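Local coordinates for protein importin subunit beta-1 (Saccharomyces cerevisiae, PDB 5OWU) that carries proteins into the nucleus as the importin beta subunit, working with importin alpha, which binds the classical nuclear localization signal of the cargo, at residues I709-G714 / I761-H766; T798-V803 / L839-T844. One frame throughout, in Å; residues are numbered along the deposited sequence. Where two conformers were deposited one is given.

Contact 1: residues I709-G714 / I761-H766; sequences IASNIG and IVAGLH
Gly764 meets Ala710 backbone to backbone. Its CA lies 3.4 Å from Ala710 O, a CA-H...O contact with an angle of 145° at the hydrogen. A CB on Gly764 would clash with that oxygen, consistent with glycine at this close approach. Ala710 O also accepts from Gly714 N. Gly714 has positive phi, and its CA makes a second CA-H...O contact, 3.4 Å from Gly764 O.

The side chains fill in around this backbone contact. The methyl of Ala710 sits 3.8 Å from CG1 of Ile761. In Ile761 that branch is anti to the carbonyl carbon (chi1 -76°), which brings it to the methyl although CB itself points away. Leu765 turns its CG anti to its own carbonyl carbon as well, and from there one branch reaches in, with CD2 3.7 Å from Gly714 O. Farther along, Ser711 OG stands 4.2 Å from Ala763 CB, a loose touch. Phe717 packs on both Ala710 and Ile761, and helix 718-732 packs against Ile761 and Leu765. Two helix ends brought together through small residues join HEAT repeats 16 and 17 in the stacked helical solenoid.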
ATOM      1  N   ILE A 709       1.089  24.092  17.592  1.00 27.65           N
ATOM      2  CA  ILE A 709       1.614  24.917  18.673  1.00 27.65           C
ATOM      3  C   ILE A 709       1.673  26.367  18.222  1.00 27.69           C
ATOM      4  O   ILE A 709       1.125  27.269  18.871  1.00 27.20           O
ATOM      5  CB  ILE A 709       2.983  24.386  19.134  1.00 26.31           C
ATOM      6  CG1 ILE A 709       2.786  23.012  19.790  1.00 21.18           C
ATOM      7  CG2 ILE A 709       3.661  25.388  20.084  1.00 27.00           C
ATOM      8  CD1 ILE A 709       4.052  22.339  20.275  1.00 25.72           C
ATOM      9  N   ALA A 710       2.295  26.603  17.068  1.00 23.43           N
ATOM     10  CA  ALA A 710       2.360  27.957  16.536  1.00 25.27           C
ATOM     11  C   ALA A 710       0.967  28.556  16.397  1.00 25.11           C
ATOM     12  O   ALA A 710       0.777  29.760  16.607  1.00 24.68           O
ATOM     13  CB  ALA A 710       3.075  27.963  15.186  1.00 22.17           C
ATOM     14  N   SER A 711      -0.025  27.738  16.043  1.00 29.78           N
ATOM     15  CA  SER A 711      -1.334  28.319  15.799  1.00 25.17           C
ATOM     16  C   SER A 711      -1.917  28.858  17.090  1.00 25.43           C
ATOM     17  O   SER A 711      -2.634  29.865  17.088  1.00 28.27           O
ATOM     18  CB  SER A 711      -2.286  27.292  15.190  1.00 39.72           C
ATOM     19  OG  SER A 711      -3.519  27.920  14.914  1.00 46.81           O
ATOM     20  N   ASN A 712      -1.636  28.194  18.205  1.00 29.26           N
ATOM     21  CA  ASN A 712      -2.276  28.583  19.447  0.63 32.71           C
ATOM     22  C   ASN A 712      -1.465  29.590  20.264  1.00 32.99           C
ATOM     23  O   ASN A 712      -2.062  30.410  20.969  1.00 34.40           O
ATOM     24  CB  ASN A 712      -2.592  27.329  20.256  0.63 34.90           C
ATOM     25  CG  ASN A 712      -3.732  26.508  19.621  0.63 34.53           C
ATOM     26  OD1 ASN A 712      -4.897  26.889  19.707  0.63 37.77           O
ATOM     27  ND2 ASN A 712      -3.391  25.395  18.968  0.63 31.88           N
ATOM     28  N   ILE A 713      -0.127  29.586  20.174  1.00 25.27           N
ATOM     29  CA  ILE A 713       0.672  30.523  20.980  1.00 28.45           C
ATOM     30  C   ILE A 713       1.063  31.777  20.206  1.00 26.24           C
ATOM     31  O   ILE A 713       1.663  32.698  20.790  1.00 30.33           O
ATOM     32  CB  ILE A 713       1.934  29.844  21.573  1.00 27.58           C
ATOM     33  CG1 ILE A 713       3.001  29.556  20.501  1.00 21.81           C
ATOM     34  CG2 ILE A 713       1.547  28.559  22.303  1.00 26.78           C
ATOM     35  CD1 ILE A 713       4.348  29.084  21.100  1.00 29.08           C
ATOM     36  N   GLY A 714       0.748  31.839  18.919  1.00 25.00           N
ATOM     37  CA  GLY A 714       0.921  33.067  18.165  1.00 28.58           C
ATOM     38  C   GLY A 714       2.345  33.585  18.220  1.00 27.86           C
ATOM     39  O   GLY A 714       3.314  32.857  17.969  1.00 24.56           O
ATOM     40  N   ILE A 761       1.750  28.041  11.292  1.00 27.11           N
ATOM     41  CA  ILE A 761       2.676  29.152  11.503  1.00 23.03           C
ATOM     42  C   ILE A 761       2.107  30.433  10.913  1.00 27.81           C
ATOM     43  O   ILE A 761       2.123  31.493  11.547  1.00 32.33           O
ATOM     44  CB  ILE A 761       4.054  28.810  10.906  1.00 27.42           C
ATOM     45  CG1 ILE A 761       4.775  27.830  11.826  1.00 27.16           C
ATOM     46  CG2 ILE A 761       4.901  30.054  10.696  1.00 32.76           C
ATOM     47  CD1 ILE A 761       6.012  27.189  11.210  1.00 33.09           C
ATOM     48  N   VAL A 762       1.585  30.354   9.692  1.00 30.95           N
ATOM     49  CA  VAL A 762       1.023  31.541   9.063  1.00 26.98           C
ATOM     50  C   VAL A 762      -0.196  32.030   9.838  1.00 32.48           C
ATOM     51  O   VAL A 762      -0.404  33.239   9.986  1.00 36.54           O
ATOM     52  CB  VAL A 762       0.704  31.243   7.587  1.00 32.76           C
ATOM     53  CG1 VAL A 762      -0.087  32.378   6.950  1.00 33.94           C
ATOM     54  CG2 VAL A 762       2.003  31.024   6.845  1.00 26.32           C
ATOM     55  N   ALA A 763      -1.009  31.108  10.363  1.00 27.88           N
ATOM     56  CA  ALA A 763      -2.127  31.517  11.212  1.00 27.60           C
ATOM     57  C   ALA A 763      -1.631  32.197  12.483  1.00 31.30           C
ATOM     58  O   ALA A 763      -2.125  33.260  12.866  1.00 34.53           O
ATOM     59  CB  ALA A 763      -2.999  30.312  11.562  1.00 29.42           C
ATOM     60  N   GLY A 764      -0.650  31.595  13.154  1.00 33.08           N
ATOM     61  CA  GLY A 764      -0.177  32.145  14.413  1.00 28.00           C
ATOM     62  C   GLY A 764       0.490  33.496  14.263  1.00 31.21           C
ATOM     63  O   GLY A 764       0.343  34.363  15.128  1.00 30.30           O
ATOM     64  N   LEU A 765       1.212  33.705  13.164  1.00 35.95           N
ATOM     65  CA  LEU A 765       1.933  34.946  12.928  1.00 31.39           C
ATOM     66  C   LEU A 765       1.181  35.884  11.996  1.00 37.35           C
ATOM     67  O   LEU A 765       1.804  36.733  11.350  1.00 31.83           O
ATOM     68  CB  LEU A 765       3.319  34.640  12.370  1.00 28.88           C
ATOM     69  CG  LEU A 765       4.154  33.682  13.218  1.00 31.83           C
ATOM     70  CD1 LEU A 765       5.515  33.467  12.567  1.00 40.47           C
ATOM     71  CD2 LEU A 765       4.305  34.203  14.644  1.00 31.68           C
ATOM     72  N   HIS A 766      -0.147  35.749  11.937  1.00 28.86           N
ATOM     73  CA  HIS A 766      -0.961  36.586  11.064  0.56 38.19           C
ATOM     74  C   HIS A 766      -0.673  38.068  11.268  1.00 41.77           C
ATOM     75  O   HIS A 766      -0.731  38.850  10.314  1.00 37.39           O
ATOM     76  CB  HIS A 766      -2.441  36.281  11.319  0.56 42.11           C
ATOM     77  CG  HIS A 766      -3.391  37.182  10.593  0.56 48.01           C
ATOM     78  ND1 HIS A 766      -3.905  38.329  11.158  0.56 50.41           N
ATOM     79  CD2 HIS A 766      -3.938  37.092   9.358  0.56 46.32           C
ATOM     80  CE1 HIS A 766      -4.718  38.915  10.296  0.56 50.30           C
ATOM     81  NE2 HIS A 766      -4.758  38.183   9.197  0.56 49.43           N
TER

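Contact 2: residues T798-V803 / L839-T844; sequences TSRAAV and LFSQAT
Arg800 lies across Thr844, their side chains crossing at about a right angle. The contact joins HEAT repeats 18 and 19 of the solenoid, with helix 796-812 meeting the start of helix 842-860. Arg800 leaves its helix with CG anti to the backbone N, and this carries the chain out over the first turn of the other helix. Arg800 CB comes first, 3.4 Å from Thr844 OG1. Arg800 CG follows, 3.9 Å from Thr844 OG1. Arg800 CD lies 4.0 Å from Ala843 CB and also near Thr844 OG1. A bend at chi3 (61°) then turns the guanidinium, and CZ stays close to the same hydroxyl. At the tip Arg800 NH1 gives a hydrogen bond to Thr844 OG1, 3.1 Å long but bent to 136°, with the oxygen tilted out of the guanidinium plane. Ser841 OG lies at the guanidinium edge, 3.4 Å from Arg800 NH1.

Asp796, outside the two segments, ties this polar group together. Its carboxylate forms a salt bridge with Arg800 and hydrogen bonds with Thr844 OG1 and Ser841 OG. A leucine in place of Arg800 would probably leave Asp796 without its positive mate and Thr844 OG1 without the NH1 donor.

Beside this, Ser799 CB touches Phe840 CE1 at 4.1 Å. Ser799 OG is held by Tyr793 O and Tyr830 OH. Ser841 is the N-cap of helix 842-860: Ser841 OG accepts a weak but nearly straight bond (166°) from Thr844 N, 3.4 Å long.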
ATOM      1  N   THR A 798      -5.557  18.971   0.905  1.00 37.84           N
ATOM      2  CA  THR A 798      -4.212  19.472   0.636  1.00 47.22           C
ATOM      3  C   THR A 798      -4.262  20.716  -0.243  1.00 44.29           C
ATOM      4  O   THR A 798      -3.628  21.734   0.063  1.00 34.94           O
ATOM      5  CB  THR A 798      -3.370  18.378  -0.021  1.00 40.19           C
ATOM      6  OG1 THR A 798      -3.327  17.228   0.838  1.00 48.28           O
ATOM      7  CG2 THR A 798      -1.940  18.865  -0.298  1.00 41.94           C
ATOM      8  N   SER A 799      -5.018  20.656  -1.339  1.00 43.13           N
ATOM      9  CA  SER A 799      -5.109  21.814  -2.221  1.00 48.47           C
ATOM     10  C   SER A 799      -5.803  22.980  -1.534  1.00 38.47           C
ATOM     11  O   SER A 799      -5.425  24.141  -1.738  1.00 40.95           O
ATOM     12  CB  SER A 799      -5.837  21.442  -3.515  1.00 46.85           C
ATOM     13  OG  SER A 799      -4.906  21.012  -4.490  1.00 37.82           O
ATOM     14  N   ARG A 800      -6.824  22.700  -0.721  1.00 40.06           N
ATOM     15  CA  ARG A 800      -7.484  23.778   0.008  1.00 54.48           C
ATOM     16  C   ARG A 800      -6.501  24.484   0.930  1.00 30.75           C
ATOM     17  O   ARG A 800      -6.459  25.722   0.982  1.00 33.65           O
ATOM     18  CB  ARG A 800      -8.670  23.245   0.813  1.00 50.06           C
ATOM     19  CG  ARG A 800      -9.419  24.349   1.557  1.00 54.00           C
ATOM     20  CD  ARG A 800     -10.764  23.891   2.098  1.00 66.33           C
ATOM     21  NE  ARG A 800     -10.645  22.798   3.064  1.00 64.96           N
ATOM     22  CZ  ARG A 800     -11.102  21.560   2.889  1.00 69.15           C
ATOM     23  NH1 ARG A 800     -11.733  21.213   1.775  1.00 68.04           N
ATOM     24  NH2 ARG A 800     -10.930  20.655   3.845  1.00 61.48           N
ATOM     25  N   ALA A 801      -5.687  23.717   1.654  1.00 36.28           N
ATOM     26  CA  ALA A 801      -4.725  24.344   2.555  1.00 35.77           C
ATOM     27  C   ALA A 801      -3.658  25.118   1.782  1.00 32.73           C
ATOM     28  O   ALA A 801      -3.295  26.234   2.170  1.00 36.40           O
ATOM     29  CB  ALA A 801      -4.091  23.289   3.455  1.00 34.34           C
ATOM     30  N   ALA A 802      -3.150  24.556   0.683  1.00 34.48           N
ATOM     31  CA  ALA A 802      -2.063  25.210  -0.049  1.00 37.38           C
ATOM     32  C   ALA A 802      -2.526  26.505  -0.714  1.00 37.27           C
ATOM     33  O   ALA A 802      -1.865  27.553  -0.608  1.00 33.91           O
ATOM     34  CB  ALA A 802      -1.489  24.250  -1.089  1.00 44.14           C
ATOM     35  N   VAL A 803      -3.650  26.453  -1.428  1.00 40.32           N
ATOM     36  CA  VAL A 803      -4.153  27.672  -2.051  1.00 46.59           C
ATOM     37  C   VAL A 803      -4.559  28.673  -0.967  1.00 44.27           C
ATOM     38  O   VAL A 803      -4.388  29.898  -1.128  1.00 41.53           O
ATOM     39  CB  VAL A 803      -5.298  27.311  -3.025  1.00 42.58           C
ATOM     40  CG1 VAL A 803      -6.594  27.030  -2.290  1.00 41.83           C
ATOM     41  CG2 VAL A 803      -5.488  28.396  -4.060  1.00 47.99           C
ATOM     42  N   LEU A 839     -14.249  17.926  -8.809  1.00 74.35           N
ATOM     43  CA  LEU A 839     -14.124  16.984  -7.704  1.00 83.11           C
ATOM     44  C   LEU A 839     -13.614  17.654  -6.434  1.00 83.18           C
ATOM     45  O   LEU A 839     -13.705  17.054  -5.357  1.00 76.18           O
ATOM     46  CB  LEU A 839     -13.206  15.825  -8.090  1.00 88.52           C
ATOM     47  CG  LEU A 839     -13.787  14.905  -9.165  1.00 91.05           C
ATOM     48  CD1 LEU A 839     -12.976  15.011 -10.443  1.00 95.50           C
ATOM     49  CD2 LEU A 839     -13.852  13.463  -8.679  1.00 89.07           C
ATOM     50  N   PHE A 840     -13.079  18.870  -6.534  1.00 72.95           N
ATOM     51  CA  PHE A 840     -12.790  19.661  -5.349  1.00 70.08           C
ATOM     52  C   PHE A 840     -14.087  20.164  -4.732  1.00 69.42           C
ATOM     53  O   PHE A 840     -15.015  20.565  -5.439  1.00 75.75           O
ATOM     54  CB  PHE A 840     -11.889  20.847  -5.698  1.00 65.75           C
ATOM     55  CG  PHE A 840     -10.502  20.456  -6.111  1.00 54.80           C
ATOM     56  CD1 PHE A 840      -9.776  19.541  -5.368  1.00 52.44           C
ATOM     57  CD2 PHE A 840      -9.926  20.996  -7.249  1.00 64.00           C
ATOM     58  CE1 PHE A 840      -8.498  19.177  -5.744  1.00 50.51           C
ATOM     59  CE2 PHE A 840      -8.649  20.632  -7.635  1.00 64.64           C
ATOM     60  CZ  PHE A 840      -7.934  19.721  -6.880  1.00 61.95           C
ATOM     61  N   SER A 841     -14.147  20.142  -3.405  1.00 58.19           N
ATOM     62  CA  SER A 841     -15.326  20.613  -2.700  1.00 58.59           C
ATOM     63  C   SER A 841     -15.524  22.107  -2.939  1.00 62.48           C
ATOM     64  O   SER A 841     -14.688  22.792  -3.531  1.00 61.58           O
ATOM     65  CB  SER A 841     -15.198  20.333  -1.205  1.00 61.14           C
ATOM     66  OG  SER A 841     -14.136  21.086  -0.645  1.00 58.35           O
ATOM     67  N   GLN A 842     -16.657  22.617  -2.452  1.00 76.21           N
ATOM     68  CA  GLN A 842     -16.954  24.032  -2.620  1.00 72.47           C
ATOM     69  C   GLN A 842     -16.155  24.895  -1.655  1.00 70.88           C
ATOM     70  O   GLN A 842     -15.870  26.054  -1.967  1.00 65.78           O
ATOM     71  CB  GLN A 842     -18.449  24.291  -2.434  1.00 80.64           C
ATOM     72  CG  GLN A 842     -18.934  25.569  -3.110  1.00 80.43           C
ATOM     73  CD  GLN A 842     -18.898  25.477  -4.627  1.00 85.93           C
ATOM     74  OE1 GLN A 842     -19.050  24.396  -5.198  1.00 91.59           O
ATOM     75  NE2 GLN A 842     -18.693  26.612  -5.286  1.00 87.10           N
ATOM     76  N   ALA A 843     -15.794  24.365  -0.485  1.00 56.61           N
ATOM     77  CA  ALA A 843     -14.916  25.112   0.409  1.00 63.98           C
ATOM     78  C   ALA A 843     -13.557  25.336  -0.242  1.00 54.56           C
ATOM     79  O   ALA A 843     -12.994  26.436  -0.166  1.00 56.13           O
ATOM     80  CB  ALA A 843     -14.764  24.376   1.740  1.00 60.35           C
ATOM     81  N   THR A 844     -13.027  24.304  -0.903  1.00 57.73           N
ATOM     82  CA  THR A 844     -11.771  24.444  -1.635  1.00 62.05           C
ATOM     83  C   THR A 844     -11.882  25.502  -2.725  1.00 60.52           C
ATOM     84  O   THR A 844     -10.970  26.316  -2.905  1.00 47.63           O
ATOM     85  CB  THR A 844     -11.374  23.096  -2.234  1.00 54.86           C
ATOM     86  OG1 THR A 844     -11.182  22.146  -1.181  1.00 50.28           O
ATOM     87  CG2 THR A 844     -10.089  23.203  -3.048  1.00 57.64           C
TER

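Contacts 1 and 2 follow each other along the C-terminal part of the solenoid, with centres about 21 Å apart and no touch between them. Each joins neighbouring HEAT repeats, and each is part buried, part open. They share no helix, but helix 741-764 of contact 1 packs on helix 796-812 of contact 2, through Val762 among others. The chemistry differs with place. Contact 1 lies where two helices end, and glycines bring backbone close to backbone. In contact 2 the start of helix 842-860 meets the side of helix 796-812, and an arginine, a serine and a threonine gather round Asp796. Contact 1 lies farther from the centre of the chain.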